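Local coordinates for protein chlorite dismutase (Nitrobacter winogradskyi, PDB 3QPI) that breaks chlorite down to chloride and molecular oxygen at a heme b cofactor, at residues A106-E109 with H113-A116; L119-A124 with A152-D157; L33-S38 with L142-Y147. One frame throughout, in Å; residues are numbered along the deposited sequence.

How the contacts relate
All three contacts touch the heme, yet they lie at different depths. Contacts 1 and 3 are buried, on opposite sides of the chain's centre with their centres about 24 Å apart; contact 2 is partly buried. Contact 1 is polar and aromatic, a carboxylate and backbone carbonyls fixing the turn that carries the iron-binding histidine. Contact 2 joins the loop further on to helix 152-163 through a methionine methyl set against a tyrosine ring and an alanine, and one tyrosine-aspartate hydrogen bond. Contact 3 is wholly apolar across its two strands. Contacts 2 and 3 share a border, where Phe155 packs on Phe145 and Tyr147; segments 113-116 and 119-124 follow one another in the loop after helix 101-111.

Contact 1: A106-E109 with H113-A116; sequences AIFE and HHIA. With HEM (protoporphyrin IX containing Fe), chain C.
Phe108 and His114 form the tight, heme-facing part. Their rings make an offset stack, centroids 4.6 Å apart and planes at 19°, with Phe108 CE1 over one face of the imidazole. His114 CB lies over a face of Phe108 in a CH-pi contact. His114, the proximal ligand, binds the heme iron through NE2 at 2.2 Å, and its ND1 is hydrogen-bonded to Glu167, which fixes the rotation of the ring. His114 N donates almost straight to Phe108 O at 3.1 Å, in the carbonyl plane. Glu109, its chain bent at chi2 (55°), turns its carboxylate back under the turn, where the syn lone pairs of OE2 and OE1 take Ile115 N at 2.7 Å and Ala116 N at 3.1 Å. His113 N gives Glu109 O a bent bond from above the carbonyl plane, and the exposed His113 ring lies beside that oxygen without bonding to it. That ring is the looser part, linked through a water that donates to Glu109 OE1 (2.7 Å) and lies 2.8 Å from His113 ND1. The contact closes the C-terminal end of helix 101-111 onto the loop leading to strand 126-131, while helix 64-73 packs through Glu66 against Glu109 and Ile115.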
# COMPACT_ATOMS: atom_id res chain seq x y z
N ALA A 106 -5.65 2.85 -18.54
CA ALA A 106 -6.59 3.96 -18.71
C ALA A 106 -7.39 4.26 -17.43
O ALA A 106 -7.52 5.41 -17.02
CB ALA A 106 -7.54 3.67 -19.90
N ILE A 107 -7.94 3.23 -16.81
CA ILE A 107 -8.60 3.36 -15.52
C ILE A 107 -7.64 3.88 -14.45
O ILE A 107 -7.95 4.84 -13.75
CB ILE A 107 -9.20 2.02 -15.08
CG1 ILE A 107 -10.30 1.61 -16.06
CG2 ILE A 107 -9.71 2.11 -13.63
CD1 ILE A 107 -10.91 0.24 -15.79
N PHE A 108 -6.47 3.24 -14.33
CA PHE A 108 -5.50 3.56 -13.29
C PHE A 108 -5.08 5.02 -13.38
O PHE A 108 -5.12 5.73 -12.39
CB PHE A 108 -4.28 2.63 -13.43
CG PHE A 108 -3.07 3.03 -12.58
CD1 PHE A 108 -2.95 2.59 -11.26
CD2 PHE A 108 -2.04 3.79 -13.12
CE1 PHE A 108 -1.83 2.91 -10.50
CE2 PHE A 108 -0.92 4.13 -12.35
CZ PHE A 108 -0.82 3.69 -11.05
N GLU A 109 -4.67 5.47 -14.56
CA GLU A 109 -4.20 6.84 -14.67
C GLU A 109 -5.20 7.80 -15.36
O GLU A 109 -5.58 8.83 -14.79
CB GLU A 109 -2.84 6.87 -15.37
CG GLU A 109 -2.17 8.24 -15.33
CD GLU A 109 -2.00 8.79 -13.91
OE1 GLU A 109 -1.76 10.00 -13.76
OE2 GLU A 109 -2.11 8.01 -12.93
N HIS A 113 -6.36 8.97 -12.33
CA HIS A 113 -5.21 9.84 -12.07
C HIS A 113 -4.43 9.44 -10.81
O HIS A 113 -3.99 10.30 -10.03
CB HIS A 113 -5.67 11.28 -11.92
CG HIS A 113 -6.48 11.77 -13.08
ND1 HIS A 113 -5.93 11.97 -14.33
CD2 HIS A 113 -7.79 12.08 -13.18
CE1 HIS A 113 -6.88 12.39 -15.16
NE2 HIS A 113 -8.01 12.46 -14.49
N HIS A 114 -4.26 8.13 -10.63
CA HIS A 114 -3.58 7.59 -9.45
C HIS A 114 -2.26 8.29 -9.23
O HIS A 114 -1.92 8.65 -8.11
CB HIS A 114 -3.33 6.09 -9.64
CG HIS A 114 -2.88 5.40 -8.40
ND1 HIS A 114 -3.57 4.32 -7.88
CD2 HIS A 114 -1.82 5.60 -7.60
CE1 HIS A 114 -2.94 3.90 -6.79
NE2 HIS A 114 -1.88 4.66 -6.60
N ILE A 115 -1.50 8.48 -10.30
CA ILE A 115 -0.19 9.07 -10.15
C ILE A 115 -0.31 10.57 -10.03
O ILE A 115 0.15 11.15 -9.05
CB ILE A 115 0.73 8.71 -11.31
CG1 ILE A 115 0.93 7.19 -11.35
CG2 ILE A 115 2.08 9.40 -11.15
CD1 ILE A 115 1.84 6.68 -12.48
N ALA A 116 -0.97 11.19 -11.01
CA ALA A 116 -0.97 12.64 -11.14
C ALA A 116 -1.60 13.31 -9.92
O ALA A 116 -1.14 14.35 -9.47
CB ALA A 116 -1.69 13.07 -12.41
CHA HEM C . 0.47 1.58 -7.74
CHB HEM C . 2.02 6.02 -6.89
CHC HEM C . -0.51 6.11 -2.74
CHD HEM C . -2.24 1.83 -3.78
C1A HEM C . 1.09 2.78 -7.81
C2A HEM C . 1.99 3.12 -8.90
C3A HEM C . 2.46 4.36 -8.69
C4A HEM C . 1.84 4.82 -7.45
CMA HEM C . 3.45 5.15 -9.63
CAA HEM C . 2.24 2.15 -10.06
CBA HEM C . 3.50 1.31 -9.92
CGA HEM C . 3.67 0.59 -11.24
O1A HEM C . 3.48 -0.65 -11.21
O2A HEM C . 3.94 1.21 -12.31
C1B HEM C . 1.46 6.35 -5.70
C2B HEM C . 1.82 7.56 -5.00
C3B HEM C . 1.17 7.56 -3.85
C4B HEM C . 0.33 6.37 -3.79
CMB HEM C . 2.83 8.65 -5.44
CAB HEM C . 1.28 8.69 -2.81
CBB HEM C . 1.54 8.39 -1.54
C1C HEM C . -1.23 4.98 -2.64
C2C HEM C . -2.14 4.57 -1.56
C3C HEM C . -2.57 3.35 -1.87
C4C HEM C . -1.99 3.00 -3.15
CMC HEM C . -2.42 5.40 -0.29
CAC HEM C . -3.56 2.43 -1.14
CBC HEM C . -4.49 2.96 -0.34
C1D HEM C . -1.67 1.34 -4.88
C2D HEM C . -1.98 0.04 -5.42
C3D HEM C . -1.10 -0.02 -6.67
C4D HEM C . -0.41 1.24 -6.74
CMD HEM C . -2.94 -1.08 -4.91
CAD HEM C . -1.00 -1.17 -7.68
CBD HEM C . -1.99 -0.83 -8.81
CGD HEM C . -2.08 -2.00 -9.76
O1D HEM C . -1.01 -2.44 -10.25
O2D HEM C . -3.21 -2.50 -10.03
NA HEM C . 1.01 3.84 -6.89
NB HEM C . 0.54 5.62 -4.95
NC HEM C . -1.18 4.00 -3.60
ND HEM C . -0.75 2.04 -5.68
FE HEM C . -0.31 3.85 -5.30
O HOH W 1 -3.31 11.66 -15.22

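Contact 2: L119-A124 with A152-D157; sequences LKYLPA and ATMFED. With HEM (protoporphyrin IX containing Fe), chain C.
With CG anti to the carbonyl carbon (chi1 -67°), Tyr121 extends its ring toward helix 152-163, where Asp157, its CG anti to the backbone N, brings a carboxylate to the phenol. Tyr121 OH donates to Asp157 OD2 at 2.8 Å. The oxygen lies at the edge of the tyrosine ring, near its plane, but the hydroxyl meets the carboxylate from above, 42° out of that group's plane; ring and carboxylate planes are 55° apart. One turn earlier on the helix, Met154 runs past Tyr121 in the opposite direction. Its chain bends at its end, and the terminal CE rests 3.7 Å from Ala124 CB and 4.0 Å from Tyr121 CD1, so a single methyl bridges two residues of the loop. Tyr121 CE1 also approaches the backbone Met154 O at 3.5 Å, obliquely to the ring. The contact thus pairs an apolar patch around the buried tyrosine with a polar end at the exposed Asp157. Leu122 turns the other way, its CD2 3.7 Å from HEM CAB, and lines the heme pocket. The loop 119-124, with a cis peptide before Pro123, leads into strand 126-131 and rests through Leu119 and Leu122 on helix 64-73, while Phe155 on the inner face of helix 152-163 packs against strands 84-92 and 141-147.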
# COMPACT_ATOMS: atom_id res chain seq x y z
N LEU A 119 0.86 12.97 -6.60
CA LEU A 119 2.15 13.66 -6.56
C LEU A 119 2.23 14.75 -5.48
O LEU A 119 3.29 14.98 -4.91
CB LEU A 119 2.50 14.25 -7.93
CG LEU A 119 2.98 13.24 -8.98
CD1 LEU A 119 3.21 13.93 -10.32
CD2 LEU A 119 4.25 12.53 -8.53
N LYS A 120 1.13 15.42 -5.20
CA LYS A 120 1.20 16.52 -4.23
C LYS A 120 1.52 16.03 -2.83
O LYS A 120 2.00 16.80 -2.00
CB LYS A 120 -0.09 17.35 -4.23
CG LYS A 120 -1.35 16.58 -3.88
CD LYS A 120 -2.61 17.43 -4.09
CE LYS A 120 -2.71 18.54 -3.04
NZ LYS A 120 -3.74 19.60 -3.35
N TYR A 121 1.27 14.75 -2.56
CA TYR A 121 1.47 14.21 -1.22
C TYR A 121 2.90 13.78 -0.95
O TYR A 121 3.20 13.28 0.14
CB TYR A 121 0.53 13.03 -0.97
CG TYR A 121 -0.92 13.42 -0.91
CD1 TYR A 121 -1.49 13.88 0.27
CD2 TYR A 121 -1.73 13.33 -2.04
CE1 TYR A 121 -2.83 14.24 0.33
CE2 TYR A 121 -3.06 13.70 -1.99
CZ TYR A 121 -3.60 14.14 -0.80
OH TYR A 121 -4.92 14.49 -0.74
N LEU A 122 3.77 13.95 -1.93
CA LEU A 122 5.19 13.70 -1.73
C LEU A 122 5.86 15.05 -1.59
O LEU A 122 5.43 16.00 -2.23
CB LEU A 122 5.82 12.92 -2.90
CG LEU A 122 4.95 11.89 -3.65
CD1 LEU A 122 5.77 11.18 -4.72
CD2 LEU A 122 4.32 10.87 -2.69
N PRO A 123 6.94 15.13 -0.80
CA PRO A 123 7.60 13.99 -0.16
C PRO A 123 7.00 13.55 1.19
O PRO A 123 7.46 12.58 1.76
CB PRO A 123 9.02 14.50 0.06
CG PRO A 123 8.84 15.98 0.28
CD PRO A 123 7.64 16.40 -0.53
N ALA A 124 5.99 14.25 1.69
CA ALA A 124 5.44 13.88 2.99
C ALA A 124 5.26 12.35 3.15
O ALA A 124 5.72 11.76 4.13
CB ALA A 124 4.11 14.61 3.24
N ALA A 152 -0.30 12.61 9.20
CA ALA A 152 -1.28 11.53 9.24
C ALA A 152 -2.64 11.97 8.66
O ALA A 152 -3.32 11.17 8.01
CB ALA A 152 -1.44 10.99 10.65
N THR A 153 -3.05 13.21 8.89
CA THR A 153 -4.36 13.62 8.38
C THR A 153 -4.31 13.76 6.86
O THR A 153 -5.27 13.40 6.18
CB THR A 153 -4.95 14.91 9.04
OG1 THR A 153 -4.19 16.06 8.68
CG2 THR A 153 -5.00 14.76 10.55
N MET A 154 -3.20 14.29 6.35
CA MET A 154 -2.95 14.28 4.92
C MET A 154 -2.99 12.86 4.38
O MET A 154 -3.55 12.60 3.33
CB MET A 154 -1.57 14.84 4.59
CG MET A 154 -1.41 16.32 4.80
SD MET A 154 0.31 16.77 4.51
CE MET A 154 0.66 15.81 3.02
N PHE A 155 -2.37 11.92 5.10
CA PHE A 155 -2.39 10.54 4.64
C PHE A 155 -3.83 9.99 4.59
O PHE A 155 -4.22 9.40 3.58
CB PHE A 155 -1.49 9.60 5.46
CG PHE A 155 -1.53 8.17 4.98
CD1 PHE A 155 -0.89 7.81 3.79
CD2 PHE A 155 -2.25 7.20 5.67
CE1 PHE A 155 -0.95 6.52 3.32
CE2 PHE A 155 -2.32 5.93 5.21
CZ PHE A 155 -1.67 5.57 4.03
N GLU A 156 -4.63 10.18 5.63
CA GLU A 156 -5.97 9.61 5.57
C GLU A 156 -6.79 10.30 4.47
O GLU A 156 -7.71 9.71 3.91
CB GLU A 156 -6.69 9.70 6.91
CG GLU A 156 -5.95 9.03 8.05
CD GLU A 156 -5.65 7.58 7.78
OE1 GLU A 156 -6.26 6.99 6.85
OE2 GLU A 156 -4.79 7.00 8.49
N ASP A 157 -6.42 11.54 4.15
CA ASP A 157 -7.08 12.32 3.10
C ASP A 157 -6.76 11.75 1.71
O ASP A 157 -7.64 11.51 0.88
CB ASP A 157 -6.63 13.78 3.17
CG ASP A 157 -7.30 14.64 2.14
OD1 ASP A 157 -8.56 14.69 2.12
OD2 ASP A 157 -6.58 15.27 1.33
CHA HEM C . 0.47 1.58 -7.74
CHB HEM C . 2.02 6.02 -6.89
CHC HEM C . -0.51 6.11 -2.74
CHD HEM C . -2.24 1.83 -3.78
C1A HEM C . 1.09 2.78 -7.81
C2A HEM C . 1.99 3.12 -8.90
C3A HEM C . 2.46 4.36 -8.69
C4A HEM C . 1.84 4.82 -7.45
CMA HEM C . 3.45 5.15 -9.63
CAA HEM C . 2.24 2.15 -10.06
CBA HEM C . 3.50 1.31 -9.92
CGA HEM C . 3.67 0.59 -11.24
O1A HEM C . 3.48 -0.65 -11.21
O2A HEM C . 3.94 1.21 -12.31
C1B HEM C . 1.46 6.35 -5.70
C2B HEM C . 1.82 7.56 -5.00
C3B HEM C . 1.17 7.56 -3.85
C4B HEM C . 0.33 6.37 -3.79
CMB HEM C . 2.83 8.65 -5.44
CAB HEM C . 1.28 8.69 -2.81
CBB HEM C . 1.54 8.39 -1.54
C1C HEM C . -1.23 4.98 -2.64
C2C HEM C . -2.14 4.57 -1.56
C3C HEM C . -2.57 3.35 -1.87
C4C HEM C . -1.99 3.00 -3.15
CMC HEM C . -2.42 5.40 -0.29
CAC HEM C . -3.56 2.43 -1.14
CBC HEM C . -4.49 2.96 -0.34
C1D HEM C . -1.67 1.34 -4.88
C2D HEM C . -1.98 0.04 -5.42
C3D HEM C . -1.10 -0.02 -6.67
C4D HEM C . -0.41 1.24 -6.74
CMD HEM C . -2.94 -1.08 -4.91
CAD HEM C . -1.00 -1.17 -7.68
CBD HEM C . -1.99 -0.83 -8.81
CGD HEM C . -2.08 -2.00 -9.76
O1D HEM C . -1.01 -2.44 -10.25
O2D HEM C . -3.21 -2.50 -10.03
NA HEM C . 1.01 3.84 -6.89
NB HEM C . 0.54 5.62 -4.95
NC HEM C . -1.18 4.00 -3.60
ND HEM C . -0.75 2.04 -5.68
FE HEM C . -0.31 3.85 -5.30

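Contact 3: L33-S38 with L142-Y147; sequences LAIAPS and LTWFEY. With HEM (protoporphyrin IX containing Fe), chain C.
Trp144 meets Leu33 and Ile35 through the six-membered part of its indole, the side chains coming from opposite directions. Its CG is anti to the backbone N (chi1 173°), and with chi2 at -106° the ring presents a face to Ile35. The extended chain of Ile35 carries CD1 over that face: the methyl stands 3.9 Å from the ring centroid, 21° off the normal, in a CH-pi contact. Leu33, CG anti to its backbone N, reaches out with CD2, the delta branch that continues the zigzag from CA, and sets it 3.6 Å from Trp144 CZ3, obliquely to the ring. The pyrrole end is polar: Trp144 NE1 donates to Glu146 OE2 at 2.9 Å on the anti side, somewhat out of the carboxylate plane though near the plane of the indole, which satisfies the buried N-H and fixes the ring's rotation. An alanine in place of Trp144 is likely to open a gap beneath Leu33 and Ile35 and deprive Glu146 OE2 of this donor. On the other side of strand 141-147, Thr143 and Phe145 face the heme, with Phe145 CE1 3.5 Å from HEM C1C. The contact spans the interior of a curved antiparallel sheet of the dimeric alpha-beta barrel clan: strands 32-37 and 141-147 are not sheet neighbours, and Trp14 of strand 14-23 and Ala85 of strand 84-92 also pack against Trp144.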
# COMPACT_ATOMS: atom_id res chain seq x y z
N LEU A 33 4.01 -5.26 14.44
CA LEU A 33 4.25 -5.67 13.08
C LEU A 33 5.74 -5.88 12.90
O LEU A 33 6.53 -4.97 13.15
CB LEU A 33 3.74 -4.60 12.12
CG LEU A 33 4.15 -4.84 10.67
CD1 LEU A 33 3.55 -6.17 10.17
CD2 LEU A 33 3.74 -3.67 9.75
N ALA A 34 6.14 -7.09 12.50
CA ALA A 34 7.53 -7.30 12.08
C ALA A 34 7.60 -7.39 10.56
O ALA A 34 6.70 -7.95 9.93
CB ALA A 34 8.13 -8.59 12.73
N ILE A 35 8.69 -6.86 10.01
CA ILE A 35 8.93 -6.87 8.57
C ILE A 35 10.32 -7.44 8.31
O ILE A 35 11.28 -7.04 8.94
CB ILE A 35 8.82 -5.45 8.00
CG1 ILE A 35 7.47 -4.85 8.38
CG2 ILE A 35 8.94 -5.47 6.47
CD1 ILE A 35 7.35 -3.39 8.08
N ALA A 36 10.43 -8.39 7.39
CA ALA A 36 11.68 -9.08 7.19
C ALA A 36 11.73 -9.76 5.83
O ALA A 36 10.71 -10.24 5.33
CB ALA A 36 11.91 -10.12 8.29
N PRO A 37 12.92 -9.79 5.22
CA PRO A 37 13.16 -10.55 4.00
C PRO A 37 13.10 -12.04 4.28
O PRO A 37 13.28 -12.48 5.41
CB PRO A 37 14.58 -10.14 3.60
CG PRO A 37 15.22 -9.74 4.87
CD PRO A 37 14.14 -9.13 5.72
N SER A 38 12.83 -12.82 3.24
CA SER A 38 12.72 -14.26 3.38
C SER A 38 12.83 -14.86 1.99
O SER A 38 12.40 -14.25 1.00
CB SER A 38 11.39 -14.63 4.05
OG SER A 38 11.27 -16.04 4.16
N LEU A 142 0.48 -5.50 -1.26
CA LEU A 142 0.69 -4.96 0.07
C LEU A 142 1.26 -3.57 -0.13
O LEU A 142 2.32 -3.42 -0.75
CB LEU A 142 1.64 -5.83 0.89
CG LEU A 142 1.26 -7.32 1.00
CD1 LEU A 142 2.29 -8.11 1.81
CD2 LEU A 142 -0.11 -7.47 1.63
N THR A 143 0.53 -2.57 0.33
CA THR A 143 0.95 -1.19 0.17
C THR A 143 1.44 -0.70 1.53
O THR A 143 0.80 -0.92 2.56
CB THR A 143 -0.19 -0.29 -0.43
OG1 THR A 143 -1.34 -0.28 0.43
CG2 THR A 143 -0.59 -0.82 -1.80
N TRP A 144 2.61 -0.07 1.52
CA TRP A 144 3.32 0.30 2.73
C TRP A 144 3.67 1.77 2.61
O TRP A 144 4.20 2.21 1.58
CB TRP A 144 4.61 -0.54 2.85
CG TRP A 144 5.47 -0.10 3.96
CD1 TRP A 144 6.64 0.60 3.87
CD2 TRP A 144 5.22 -0.29 5.36
NE1 TRP A 144 7.14 0.84 5.12
CE2 TRP A 144 6.29 0.31 6.06
CE3 TRP A 144 4.19 -0.91 6.09
CZ2 TRP A 144 6.38 0.31 7.46
CZ3 TRP A 144 4.27 -0.91 7.49
CH2 TRP A 144 5.36 -0.31 8.16
N PHE A 145 3.34 2.52 3.67
CA PHE A 145 3.53 3.97 3.70
C PHE A 145 4.13 4.41 5.04
O PHE A 145 3.77 3.86 6.09
CB PHE A 145 2.16 4.67 3.50
CG PHE A 145 1.43 4.19 2.29
CD1 PHE A 145 1.72 4.72 1.04
CD2 PHE A 145 0.50 3.16 2.38
CE1 PHE A 145 1.09 4.25 -0.08
CE2 PHE A 145 -0.13 2.68 1.27
CZ PHE A 145 0.15 3.22 0.03
N GLU A 146 5.01 5.40 4.99
CA GLU A 146 5.63 5.95 6.18
C GLU A 146 5.54 7.46 6.12
O GLU A 146 5.74 8.04 5.05
CB GLU A 146 7.11 5.57 6.26
CG GLU A 146 7.36 4.11 6.18
CD GLU A 146 8.84 3.76 6.34
OE1 GLU A 146 9.72 4.67 6.39
OE2 GLU A 146 9.12 2.55 6.40
N TYR A 147 5.29 8.08 7.28
CA TYR A 147 5.14 9.54 7.36
C TYR A 147 5.30 10.05 8.79
O TYR A 147 5.16 9.29 9.75
CB TYR A 147 3.77 9.95 6.83
CG TYR A 147 2.66 9.05 7.31
CD1 TYR A 147 2.34 7.89 6.61
CD2 TYR A 147 1.94 9.34 8.45
CE1 TYR A 147 1.34 7.05 7.03
CE2 TYR A 147 0.91 8.49 8.89
CZ TYR A 147 0.62 7.35 8.17
OH TYR A 147 -0.39 6.48 8.58
CHA HEM C . 0.47 1.58 -7.74
CHB HEM C . 2.02 6.02 -6.89
CHC HEM C . -0.51 6.11 -2.74
CHD HEM C . -2.24 1.83 -3.78
C1A HEM C . 1.09 2.78 -7.81
C2A HEM C . 1.99 3.12 -8.90
C3A HEM C . 2.46 4.36 -8.69
C4A HEM C . 1.84 4.82 -7.45
CMA HEM C . 3.45 5.15 -9.63
CAA HEM C . 2.24 2.15 -10.06
CBA HEM C . 3.50 1.31 -9.92
CGA HEM C . 3.67 0.59 -11.24
O1A HEM C . 3.48 -0.65 -11.21
O2A HEM C . 3.94 1.21 -12.31
C1B HEM C . 1.46 6.35 -5.70
C2B HEM C . 1.82 7.56 -5.00
C3B HEM C . 1.17 7.56 -3.85
C4B HEM C . 0.33 6.37 -3.79
CMB HEM C . 2.83 8.65 -5.44
CAB HEM C . 1.28 8.69 -2.81
CBB HEM C . 1.54 8.39 -1.54
C1C HEM C . -1.23 4.98 -2.64
C2C HEM C . -2.14 4.57 -1.56
C3C HEM C . -2.57 3.35 -1.87
C4C HEM C . -1.99 3.00 -3.15
CMC HEM C . -2.42 5.40 -0.29
CAC HEM C . -3.56 2.43 -1.14
CBC HEM C . -4.49 2.96 -0.34
C1D HEM C . -1.67 1.34 -4.88
C2D HEM C . -1.98 0.04 -5.42
C3D HEM C . -1.10 -0.02 -6.67
C4D HEM C . -0.41 1.24 -6.74
CMD HEM C . -2.94 -1.08 -4.91
CAD HEM C . -1.00 -1.17 -7.68
CBD HEM C . -1.99 -0.83 -8.81
CGD HEM C . -2.08 -2.00 -9.76
O1D HEM C . -1.01 -2.44 -10.25
O2D HEM C . -3.21 -2.50 -10.03
NA HEM C . 1.01 3.84 -6.89
NB HEM C . 0.54 5.62 -4.95
NC HEM C . -1.18 4.00 -3.60
ND HEM C . -0.75 2.04 -5.68
FE HEM C . -0.31 3.85 -5.30